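Local coordinates for probable amino acid aminotransferase (Mycobacterium tuberculosis, PDB 6Q1S), which is probably an aminotransferase of class IV, a dimeric enzyme of the pyridoxal-phosphate-dependent kind, modelled here with 4'-deoxy-4'-aminopyridoxal-5'-phosphate and 2-oxoglutaric acid, at residues 60-70 and 91-99; 70-81 and 106-114. All blocks are in the same frame, centred on the assembly; numbering follows the deposited sequence.

Contact 1 (60-70 and 91-99)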
loop_
_atom_site.group_PDB
_atom_site.type_symbol
_atom_site.label_atom_id
_atom_site.label_comp_id
_atom_site.label_asym_id
_atom_site.label_seq_id
_atom_site.Cartn_x
_atom_site.Cartn_y
_atom_site.Cartn_z
ATOM N N MET B 60 7.521 -2.640 10.912
ATOM C CA MET B 60 7.064 -3.633 9.953
ATOM C C MET B 60 7.513 -5.041 10.306
ATOM O O MET B 60 7.365 -5.949 9.481
ATOM C CB MET B 60 7.539 -3.259 8.552
ATOM C CG MET B 60 6.728 -2.136 7.942
ATOM S SD MET B 60 5.223 -2.770 7.188
ATOM C CE MET B 60 5.907 -3.552 5.734
ATOM N N ASP B 61 8.047 -5.241 11.512
ATOM C CA ASP B 61 8.493 -6.556 11.973
ATOM C C ASP B 61 9.464 -7.181 10.977
ATOM O O ASP B 61 9.425 -8.381 10.699
ATOM C CB ASP B 61 7.300 -7.473 12.241
ATOM C CG ASP B 61 6.338 -6.885 13.253
ATOM O OD1 ASP B 61 6.795 -6.485 14.345
ATOM O OD2 ASP B 61 5.128 -6.812 12.957
ATOM N N LEU B 62 10.320 -6.361 10.437
ATOM C CA LEU B 62 11.391 -6.690 9.519
ATOM C C LEU B 62 12.700 -6.841 10.279
ATOM O O LEU B 62 12.897 -6.204 11.318
ATOM C CB LEU B 62 11.541 -5.599 8.454
ATOM C CG LEU B 62 10.565 -5.690 7.284
ATOM C CD1 LEU B 62 10.528 -4.382 6.512
ATOM C CD2 LEU B 62 10.965 -6.834 6.375
ATOM N N PRO B 63 13.608 -7.687 9.795
ATOM C CA PRO B 63 14.915 -7.806 10.447
ATOM C C PRO B 63 15.600 -6.453 10.537
ATOM O O PRO B 63 15.496 -5.620 9.634
ATOM C CB PRO B 63 15.682 -8.770 9.535
ATOM C CG PRO B 63 14.616 -9.570 8.864
ATOM C CD PRO B 63 13.459 -8.630 8.672
ATOM N N GLU B 64 16.285 -6.236 11.649
ATOM C CA GLU B 64 16.929 -4.960 11.907
ATOM C C GLU B 64 17.977 -4.692 10.834
ATOM O O GLU B 64 18.867 -5.531 10.626
ATOM C CB GLU B 64 17.561 -4.975 13.297
ATOM C CG GLU B 64 18.627 -3.924 13.529
ATOM C CD GLU B 64 19.329 -4.107 14.860
ATOM O OE1 GLU B 64 20.456 -3.591 15.020
ATOM O OE2 GLU B 64 18.754 -4.772 15.747
ATOM N N PRO B 65 17.898 -3.572 10.118
ATOM C CA PRO B 65 18.821 -3.352 8.997
ATOM C C PRO B 65 20.262 -3.237 9.471
ATOM O O PRO B 65 20.562 -2.587 10.475
ATOM C CB PRO B 65 18.322 -2.044 8.373
ATOM C CG PRO B 65 17.494 -1.399 9.420
ATOM C CD PRO B 65 16.886 -2.507 10.216
ATOM N N ASP B 66 21.155 -3.885 8.729
ATOM C CA ASP B 66 22.590 -3.842 8.999
ATOM C C ASP B 66 23.134 -2.521 8.471
ATOM O O ASP B 66 23.409 -2.384 7.278
ATOM C CB ASP B 66 23.284 -5.030 8.343
ATOM C CG ASP B 66 24.642 -5.317 8.941
ATOM O OD1 ASP B 66 24.730 -6.191 9.829
ATOM O OD2 ASP B 66 25.622 -4.666 8.526
ATOM N N LEU B 67 23.286 -1.537 9.358
ATOM C CA LEU B 67 23.697 -0.210 8.907
ATOM C C LEU B 67 25.085 -0.185 8.276
ATOM O O LEU B 67 25.254 0.524 7.267
ATOM C CB LEU B 67 23.617 0.796 10.064
ATOM C CG LEU B 67 22.239 1.132 10.638
ATOM C CD1 LEU B 67 21.142 0.926 9.597
ATOM C CD2 LEU B 67 21.972 0.304 11.878
ATOM N N PRO B 68 26.104 -0.883 8.794
ATOM C CA PRO B 68 27.389 -0.914 8.073
ATOM C C PRO B 68 27.278 -1.507 6.681
ATOM O O PRO B 68 27.988 -1.065 5.768
ATOM C CB PRO B 68 28.282 -1.768 8.982
ATOM C CG PRO B 68 27.704 -1.602 10.336
ATOM C CD PRO B 68 26.221 -1.505 10.127
ATOM N N ARG B 69 26.406 -2.499 6.491
ATOM C CA ARG B 69 26.212 -3.084 5.168
ATOM C C ARG B 69 25.481 -2.121 4.240
ATOM O O ARG B 69 25.791 -2.045 3.045
ATOM C CB ARG B 69 25.444 -4.401 5.300
ATOM C CG ARG B 69 25.775 -5.460 4.258
ATOM C CD ARG B 69 25.802 -6.844 4.900
ATOM N NE ARG B 69 25.794 -7.928 3.920
ATOM C CZ ARG B 69 24.722 -8.658 3.625
ATOM N NH1 ARG B 69 23.568 -8.423 4.236
ATOM N NH2 ARG B 69 24.805 -9.625 2.722
ATOM N N TRP B 70 24.503 -1.381 4.769
ATOM C CA TRP B 70 23.790 -0.400 3.955
ATOM C C TRP B 70 24.685 0.775 3.575
ATOM O O TRP B 70 24.582 1.301 2.462
ATOM C CB TRP B 70 22.541 0.089 4.689
ATOM C CG TRP B 70 21.374 -0.840 4.555
ATOM C CD1 TRP B 70 20.900 -1.705 5.498
ATOM C CD2 TRP B 70 20.543 -1.011 3.400
ATOM N NE1 TRP B 70 19.819 -2.395 5.005
ATOM C CE2 TRP B 70 19.579 -1.987 3.719
ATOM C CE3 TRP B 70 20.517 -0.429 2.129
ATOM C CZ2 TRP B 70 18.602 -2.394 2.815
ATOM C CZ3 TRP B 70 19.544 -0.835 1.233
ATOM C CH2 TRP B 70 18.602 -1.809 1.580
ATOM N N LEU B 91 18.656 8.227 -5.443
ATOM C CA LEU B 91 19.130 7.007 -4.804
ATOM C C LEU B 91 18.054 6.486 -3.862
ATOM O O LEU B 91 17.560 7.228 -3.006
ATOM C CB LEU B 91 20.435 7.265 -4.046
ATOM C CG LEU B 91 21.214 6.046 -3.552
ATOM C CD1 LEU B 91 22.709 6.269 -3.710
ATOM C CD2 LEU B 91 20.876 5.764 -2.103
ATOM N N ARG B 92 17.701 5.212 -4.016
ATOM C CA ARG B 92 16.639 4.603 -3.229
ATOM C C ARG B 92 17.130 3.302 -2.612
ATOM O O ARG B 92 17.853 2.537 -3.254
ATOM C CB ARG B 92 15.390 4.330 -4.081
ATOM C CG ARG B 92 14.460 5.527 -4.213
ATOM C CD ARG B 92 13.381 5.292 -5.262
ATOM N NE ARG B 92 13.911 4.989 -6.588
ATOM C CZ ARG B 92 13.152 4.643 -7.624
ATOM N NH1 ARG B 92 11.835 4.566 -7.485
ATOM N NH2 ARG B 92 13.707 4.374 -8.799
ATOM N N LEU B 93 16.747 3.070 -1.358
ATOM C CA LEU B 93 17.053 1.840 -0.635
ATOM C C LEU B 93 15.789 0.995 -0.549
ATOM O O LEU B 93 14.814 1.409 0.080
ATOM C CB LEU B 93 17.571 2.145 0.770
ATOM C CG LEU B 93 18.378 3.429 0.922
ATOM C CD1 LEU B 93 18.640 3.726 2.389
ATOM C CD2 LEU B 93 19.677 3.295 0.166
ATOM N N ILE B 94 15.807 -0.183 -1.164
ATOM C CA ILE B 94 14.652 -1.075 -1.173
ATOM C C ILE B 94 14.915 -2.209 -0.192
ATOM O O ILE B 94 15.907 -2.934 -0.321
ATOM C CB ILE B 94 14.366 -1.619 -2.580
ATOM C CG1 ILE B 94 14.318 -0.475 -3.594
ATOM C CG2 ILE B 94 13.060 -2.403 -2.587
ATOM C CD1 ILE B 94 13.176 0.492 -3.371
ATOM N N TYR B 95 14.027 -2.363 0.789
ATOM C CA TYR B 95 14.176 -3.353 1.854
ATOM C C TYR B 95 12.838 -4.072 2.000
ATOM O O TYR B 95 11.902 -3.541 2.605
ATOM C CB TYR B 95 14.611 -2.691 3.158
ATOM C CG TYR B 95 14.982 -3.653 4.265
ATOM C CD1 TYR B 95 15.681 -4.821 3.994
ATOM C CD2 TYR B 95 14.658 -3.375 5.586
ATOM C CE1 TYR B 95 16.027 -5.698 5.008
ATOM C CE2 TYR B 95 15.003 -4.242 6.606
ATOM C CZ TYR B 95 15.686 -5.401 6.313
ATOM O OH TYR B 95 16.030 -6.266 7.328
ATOM N N SER B 96 12.754 -5.280 1.453
ATOM C CA SER B 96 11.525 -6.053 1.431
ATOM C C SER B 96 11.643 -7.279 2.324
ATOM O O SER B 96 12.740 -7.698 2.700
ATOM C CB SER B 96 11.188 -6.494 0.004
ATOM O OG SER B 96 10.566 -7.766 -0.003
ATOM N N ARG B 97 10.486 -7.859 2.651
ATOM C CA ARG B 97 10.451 -9.041 3.502
ATOM C C ARG B 97 11.033 -10.273 2.822
ATOM O O ARG B 97 11.303 -11.267 3.506
ATOM C CB ARG B 97 9.015 -9.316 3.959
ATOM C CG ARG B 97 8.920 -10.134 5.243
ATOM C CD ARG B 97 7.506 -10.133 5.806
ATOM N NE ARG B 97 6.995 -8.780 6.008
ATOM C CZ ARG B 97 7.182 -8.067 7.115
ATOM N NH1 ARG B 97 7.865 -8.577 8.132
ATOM N NH2 ARG B 97 6.682 -6.844 7.209
ATOM N N GLY B 98 11.235 -10.239 1.512
ATOM C CA GLY B 98 11.801 -11.370 0.808
ATOM C C GLY B 98 10.754 -12.186 0.083
ATOM O O GLY B 98 9.602 -11.781 -0.103
ATOM N N ARG B 99 11.187 -13.366 -0.352
ATOM C CA ARG B 99 10.309 -14.266 -1.080
ATOM C C ARG B 99 9.299 -14.901 -0.129
ATOM O O ARG B 99 9.546 -15.041 1.071
ATOM C CB ARG B 99 11.137 -15.341 -1.784
ATOM C CG ARG B 99 11.947 -14.792 -2.949
ATOM C CD ARG B 99 12.781 -15.851 -3.655
ATOM N NE ARG B 99 11.965 -16.815 -4.387
ATOM C CZ ARG B 99 12.462 -17.819 -5.101
ATOM N NH1 ARG B 99 13.774 -17.986 -5.181
ATOM N NH2 ARG B 99 11.652 -18.650 -5.743
#
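Arg97, just past the end of strand 89-96, reaches across to the turn at 60-62 that closes the preceding helix. Its CB and CG run beside Leu62, each 4.0 Å from CD2 of that leucine. With CG anti to the backbone N (chi1 -157°) the chain starts out extended, then bends at chi3, which brings the guanidinium round to the carbonyls of the turn. NE, on the way, pairs with Asp30 in a salt bridge. At CZ, Leu62 CD2 lies over one face of the group, offset toward its rim. At the end, NH1 and NH2 both grip the carbonyl oxygen of Met60, which lies in the guanidinium plane; the bond from NH2 is the straighter, at 158°. NH1 adds a weak bond to Asp61 O.

The turn is the Schellman motif that ends helix 46-59, Asp61 being its positive-phi C-prime residue, and arginine suits the place because one flat group can serve two successive carbonyls. The carboxylate of Asp61 turns instead to Arg167 and Arg163 of the second subunit.

Further along, Tyr95 donates its hydroxyl to Pro63 O, which lies at the ring edge; the modelled bond is very short and its exact length doubtful. The tyrosine face receives the edge of Trp70, an edge-to-face pair with planes at 82°, and Trp70 CZ3 reaches Leu93 CB at 3.6 Å. Tyrosine suits this place because its ring also packs against Leu62 and Pro65. The carbonyls of Met60, Asp61 (weakly) and Pro63 thus each find a donor from the strand side, while Leu62 and Trp70 supply apolar surface.

Contact 2 (70-81 and 106-114)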
loop_
_atom_site.group_PDB
_atom_site.type_symbol
_atom_site.label_atom_id
_atom_site.label_comp_id
_atom_site.label_asym_id
_atom_site.label_seq_id
_atom_site.Cartn_x
_atom_site.Cartn_y
_atom_site.Cartn_z
ATOM N N TRP B 70 24.503 -1.381 4.769
ATOM C CA TRP B 70 23.790 -0.400 3.955
ATOM C C TRP B 70 24.685 0.775 3.575
ATOM O O TRP B 70 24.582 1.301 2.462
ATOM C CB TRP B 70 22.541 0.089 4.689
ATOM C CG TRP B 70 21.374 -0.840 4.555
ATOM C CD1 TRP B 70 20.900 -1.705 5.498
ATOM C CD2 TRP B 70 20.543 -1.011 3.400
ATOM N NE1 TRP B 70 19.819 -2.395 5.005
ATOM C CE2 TRP B 70 19.579 -1.987 3.719
ATOM C CE3 TRP B 70 20.517 -0.429 2.129
ATOM C CZ2 TRP B 70 18.602 -2.394 2.815
ATOM C CZ3 TRP B 70 19.544 -0.835 1.233
ATOM C CH2 TRP B 70 18.602 -1.809 1.580
ATOM N N ARG B 71 25.556 1.216 4.489
ATOM C CA ARG B 71 26.428 2.347 4.178
ATOM C C ARG B 71 27.419 2.013 3.070
ATOM O O ARG B 71 27.832 2.905 2.322
ATOM C CB ARG B 71 27.173 2.826 5.425
ATOM C CG ARG B 71 26.311 3.594 6.413
ATOM C CD ARG B 71 27.160 4.255 7.493
ATOM N NE ARG B 71 27.328 3.423 8.680
ATOM C CZ ARG B 71 26.626 3.569 9.799
ATOM N NH1 ARG B 71 25.705 4.517 9.884
ATOM N NH2 ARG B 71 26.846 2.770 10.833
ATOM N N ARG B 72 27.837 0.751 2.965
ATOM C CA ARG B 72 28.746 0.380 1.886
ATOM C C ARG B 72 28.026 0.349 0.543
ATOM O O ARG B 72 28.569 0.806 -0.468
ATOM C CB ARG B 72 29.397 -0.970 2.177
ATOM C CG ARG B 72 30.433 -1.381 1.139
ATOM C CD ARG B 72 31.052 -2.719 1.488
ATOM N NE ARG B 72 30.051 -3.780 1.538
ATOM C CZ ARG B 72 30.252 -4.967 2.097
ATOM N NH1 ARG B 72 31.420 -5.244 2.663
ATOM N NH2 ARG B 72 29.286 -5.875 2.098
ATOM N N ALA B 73 26.809 -0.203 0.511
ATOM C CA ALA B 73 26.058 -0.257 -0.738
ATOM C C ALA B 73 25.739 1.141 -1.258
ATOM O O ALA B 73 25.798 1.387 -2.468
ATOM C CB ALA B 73 24.773 -1.063 -0.543
ATOM N N VAL B 74 25.406 2.072 -0.360
ATOM C CA VAL B 74 25.144 3.442 -0.789
ATOM C C VAL B 74 26.432 4.113 -1.251
ATOM O O VAL B 74 26.438 4.868 -2.229
ATOM C CB VAL B 74 24.425 4.244 0.315
ATOM C CG1 VAL B 74 23.153 3.531 0.737
ATOM C CG2 VAL B 74 25.318 4.492 1.512
ATOM N N GLU B 75 27.542 3.861 -0.549
ATOM C CA GLU B 75 28.810 4.480 -0.923
ATOM C C GLU B 75 29.298 3.959 -2.268
ATOM O O GLU B 75 29.818 4.727 -3.086
ATOM C CB GLU B 75 29.855 4.228 0.162
ATOM C CG GLU B 75 31.235 4.753 -0.180
ATOM C CD GLU B 75 31.362 6.245 0.024
ATOM O OE1 GLU B 75 30.437 6.845 0.608
ATOM O OE2 GLU B 75 32.386 6.819 -0.399
ATOM N N VAL B 76 29.134 2.661 -2.515
ATOM C CA VAL B 76 29.520 2.094 -3.803
ATOM C C VAL B 76 28.643 2.666 -4.910
ATOM O O VAL B 76 29.136 3.077 -5.968
ATOM C CB VAL B 76 29.443 0.557 -3.753
ATOM C CG1 VAL B 76 29.444 -0.024 -5.156
ATOM C CG2 VAL B 76 30.595 -0.006 -2.934
ATOM N N ALA B 77 27.330 2.709 -4.677
ATOM C CA ALA B 77 26.416 3.245 -5.679
ATOM C C ALA B 77 26.639 4.737 -5.893
ATOM O O ALA B 77 26.534 5.231 -7.021
ATOM C CB ALA B 77 24.970 2.974 -5.267
ATOM N N THR B 78 26.950 5.471 -4.821
ATOM C CA THR B 78 27.207 6.902 -4.948
ATOM C C THR B 78 28.423 7.167 -5.827
ATOM O O THR B 78 28.360 7.965 -6.769
ATOM C CB THR B 78 27.393 7.532 -3.566
ATOM O OG1 THR B 78 26.212 7.320 -2.783
ATOM C CG2 THR B 78 27.646 9.023 -3.688
ATOM N N GLN B 79 29.545 6.503 -5.533
ATOM C CA GLN B 79 30.758 6.736 -6.310
ATOM C C GLN B 79 30.601 6.289 -7.756
ATOM O O GLN B 79 31.274 6.823 -8.644
ATOM C CB GLN B 79 31.938 6.000 -5.675
ATOM C CG GLN B 79 32.352 6.519 -4.317
ATOM C CD GLN B 79 33.391 5.634 -3.664
ATOM O OE1 GLN B 79 34.101 4.888 -4.340
ATOM N NE2 GLN B 79 33.479 5.702 -2.343
ATOM N N ARG B 80 29.725 5.316 -8.011
ATOM C CA ARG B 80 29.477 4.893 -9.383
ATOM C C ARG B 80 28.657 5.927 -10.144
ATOM O O ARG B 80 28.893 6.160 -11.336
ATOM C CB ARG B 80 28.768 3.542 -9.389
ATOM C CG ARG B 80 28.574 2.957 -10.769
ATOM C CD ARG B 80 29.463 1.748 -10.980
ATOM N NE ARG B 80 29.154 1.078 -12.238
ATOM C CZ ARG B 80 29.501 -0.173 -12.523
ATOM N NH1 ARG B 80 29.172 -0.702 -13.694
ATOM N NH2 ARG B 80 30.169 -0.896 -11.635
ATOM N N TRP B 81 27.700 6.567 -9.472
ATOM C CA TRP B 81 26.893 7.589 -10.130
ATOM C C TRP B 81 27.688 8.869 -10.350
ATOM O O TRP B 81 27.609 9.478 -11.424
ATOM C CB TRP B 81 25.636 7.873 -9.309
ATOM C CG TRP B 81 24.766 8.941 -9.899
ATOM C CD1 TRP B 81 24.810 10.278 -9.627
ATOM C CD2 TRP B 81 23.716 8.761 -10.858
ATOM N NE1 TRP B 81 23.857 10.942 -10.361
ATOM C CE2 TRP B 81 23.171 10.032 -11.123
ATOM C CE3 TRP B 81 23.186 7.648 -11.518
ATOM C CZ2 TRP B 81 22.122 10.223 -12.020
ATOM C CZ3 TRP B 81 22.145 7.838 -12.407
ATOM C CH2 TRP B 81 21.625 9.115 -12.650
ATOM N N THR B 106 14.758 -9.206 1.188
ATOM C CA THR B 106 15.314 -8.597 -0.012
ATOM C C THR B 106 15.785 -7.184 0.308
ATOM O O THR B 106 15.060 -6.410 0.941
ATOM C CB THR B 106 14.280 -8.568 -1.138
ATOM O OG1 THR B 106 13.767 -9.890 -1.354
ATOM C CG2 THR B 106 14.909 -8.060 -2.426
ATOM N N ALA B 107 17.005 -6.857 -0.115
ATOM C CA ALA B 107 17.600 -5.564 0.195
ATOM C C ALA B 107 18.563 -5.170 -0.913
ATOM O O ALA B 107 19.471 -5.938 -1.241
ATOM C CB ALA B 107 18.328 -5.610 1.540
ATOM N N TYR B 108 18.366 -3.986 -1.491
ATOM C CA TYR B 108 19.294 -3.489 -2.498
ATOM C C TYR B 108 19.205 -1.971 -2.564
ATOM O O TYR B 108 18.305 -1.349 -1.992
ATOM C CB TYR B 108 19.038 -4.119 -3.873
ATOM C CG TYR B 108 17.683 -3.831 -4.478
ATOM C CD1 TYR B 108 16.593 -4.650 -4.212
ATOM C CD2 TYR B 108 17.500 -2.755 -5.336
ATOM C CE1 TYR B 108 15.355 -4.396 -4.772
ATOM C CE2 TYR B 108 16.267 -2.494 -5.900
ATOM C CZ TYR B 108 15.199 -3.317 -5.616
ATOM O OH TYR B 108 13.971 -3.060 -6.180
ATOM N N VAL B 109 20.161 -1.384 -3.281
ATOM C CA VAL B 109 20.278 0.058 -3.454
ATOM C C VAL B 109 20.188 0.370 -4.940
ATOM O O VAL B 109 20.790 -0.325 -5.767
ATOM C CB VAL B 109 21.602 0.581 -2.857
ATOM C CG1 VAL B 109 21.912 1.985 -3.356
ATOM C CG2 VAL B 109 21.547 0.549 -1.342
ATOM N N MET B 110 19.434 1.414 -5.280
ATOM C CA MET B 110 19.162 1.752 -6.670
ATOM C C MET B 110 19.301 3.250 -6.889
ATOM O O MET B 110 18.751 4.044 -6.120
ATOM C CB MET B 110 17.760 1.289 -7.072
ATOM C CG MET B 110 17.355 1.692 -8.468
ATOM S SD MET B 110 15.879 0.821 -9.017
ATOM C CE MET B 110 14.843 1.006 -7.570
ATOM N N VAL B 111 20.027 3.630 -7.940
ATOM C CA VAL B 111 20.167 5.023 -8.345
ATOM C C VAL B 111 19.527 5.191 -9.716
ATOM O O VAL B 111 19.726 4.360 -10.610
ATOM C CB VAL B 111 21.644 5.464 -8.372
ATOM C CG1 VAL B 111 21.740 6.980 -8.424
ATOM C CG2 VAL B 111 22.387 4.913 -7.167
ATOM N N SER B 112 18.773 6.268 -9.884
ATOM C CA SER B 112 18.044 6.548 -11.110
ATOM C C SER B 112 18.105 8.042 -11.383
ATOM O O SER B 112 18.417 8.829 -10.484
ATOM C CB SER B 112 16.587 6.078 -11.007
ATOM O OG SER B 112 16.514 4.665 -10.904
ATOM N N PRO B 113 17.812 8.465 -12.613
ATOM C CA PRO B 113 17.805 9.902 -12.909
ATOM C C PRO B 113 16.688 10.635 -12.182
ATOM O O PRO B 113 15.595 10.105 -11.970
ATOM C CB PRO B 113 17.601 9.955 -14.428
ATOM C CG PRO B 113 18.032 8.614 -14.919
ATOM C CD PRO B 113 17.675 7.651 -13.835
ATOM N N VAL B 114 16.978 11.875 -11.811
ATOM C CA VAL B 114 15.973 12.740 -11.180
ATOM C C VAL B 114 14.970 13.196 -12.234
ATOM O O VAL B 114 15.378 13.723 -13.286
ATOM C CB VAL B 114 16.649 13.934 -10.504
ATOM C CG1 VAL B 114 15.609 14.897 -9.956
ATOM C CG2 VAL B 114 17.573 13.457 -9.394
#
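Ala107, Val109 and Val111 face helix 70-81 from one side of strand 106-113, in a helix-on-sheet layer within the N-terminal part of a class IV aminotransferase fold. Helix and strand run nearly parallel, their axes 8.4 Å apart and inclined at 24°. Alternating strand residues present methyl groups to the helix, whereas Tyr108 and Met110 point to the other side, where Tyr108 OH bonds to Ala21 O of the second subunit.

A tryptophan lies near each end of the helical segment. At the first, Trp70 and Val109 point opposite ways as they pass: Val109 CG2 comes to the indole edge, near its plane, at 3.5 Å from CZ3. The small methyl of Ala107 leaves room for the six-membered ring, its CB lying 3.5 Å from Trp70 CZ2.

In the middle the helix offers its smallest side chains, and this lets the strand come close. Val109 divides its branches, CG2 reaching Ala73 CB and CG1 reaching Ala77 CB, and Val74 CG1 meets Val109 CG2 at about a right angle. Ala77 CB also lies 3.7 Å from Val111 CG2, so this one methyl is lodged between two successive inward valines. Beta-branched valine suits a strand, and its two methyls can serve different neighbours at once.

At the far end Trp81 stands with CG anti to its backbone N (chi1 178°), which swings the indole over the strand. There the ring slants across Val111, and its NE1 bonds to Asp87 O. Val111 CG1 lies 3.3 Å above the indole plane, displaced toward the rim, with Trp81 CE3 at 3.5 Å from it.

Contact 1 and contact 2 lie on the same side of the chain's centre, their own centres 13 Å apart, and both use helix 67-84, with Trp70 common to the two. In chain order the segments alternate: 60-70, 70-81, 91-99, 106-114. The turn and helix come first, and the strands 89-96 and 106-113 that follow are antiparallel neighbours in a five-strand sheet, with a probable hydrogen bond from Ser96 N to Thr106 O (2.6 Å). One helix and its leading loop therefore cover two adjacent strands, contact 1 at the helix start and contact 2 along its length. The strands carry the helix on one side, while residues pointing the other way, such as Ile94, Tyr108 and Met110, meet the second subunit.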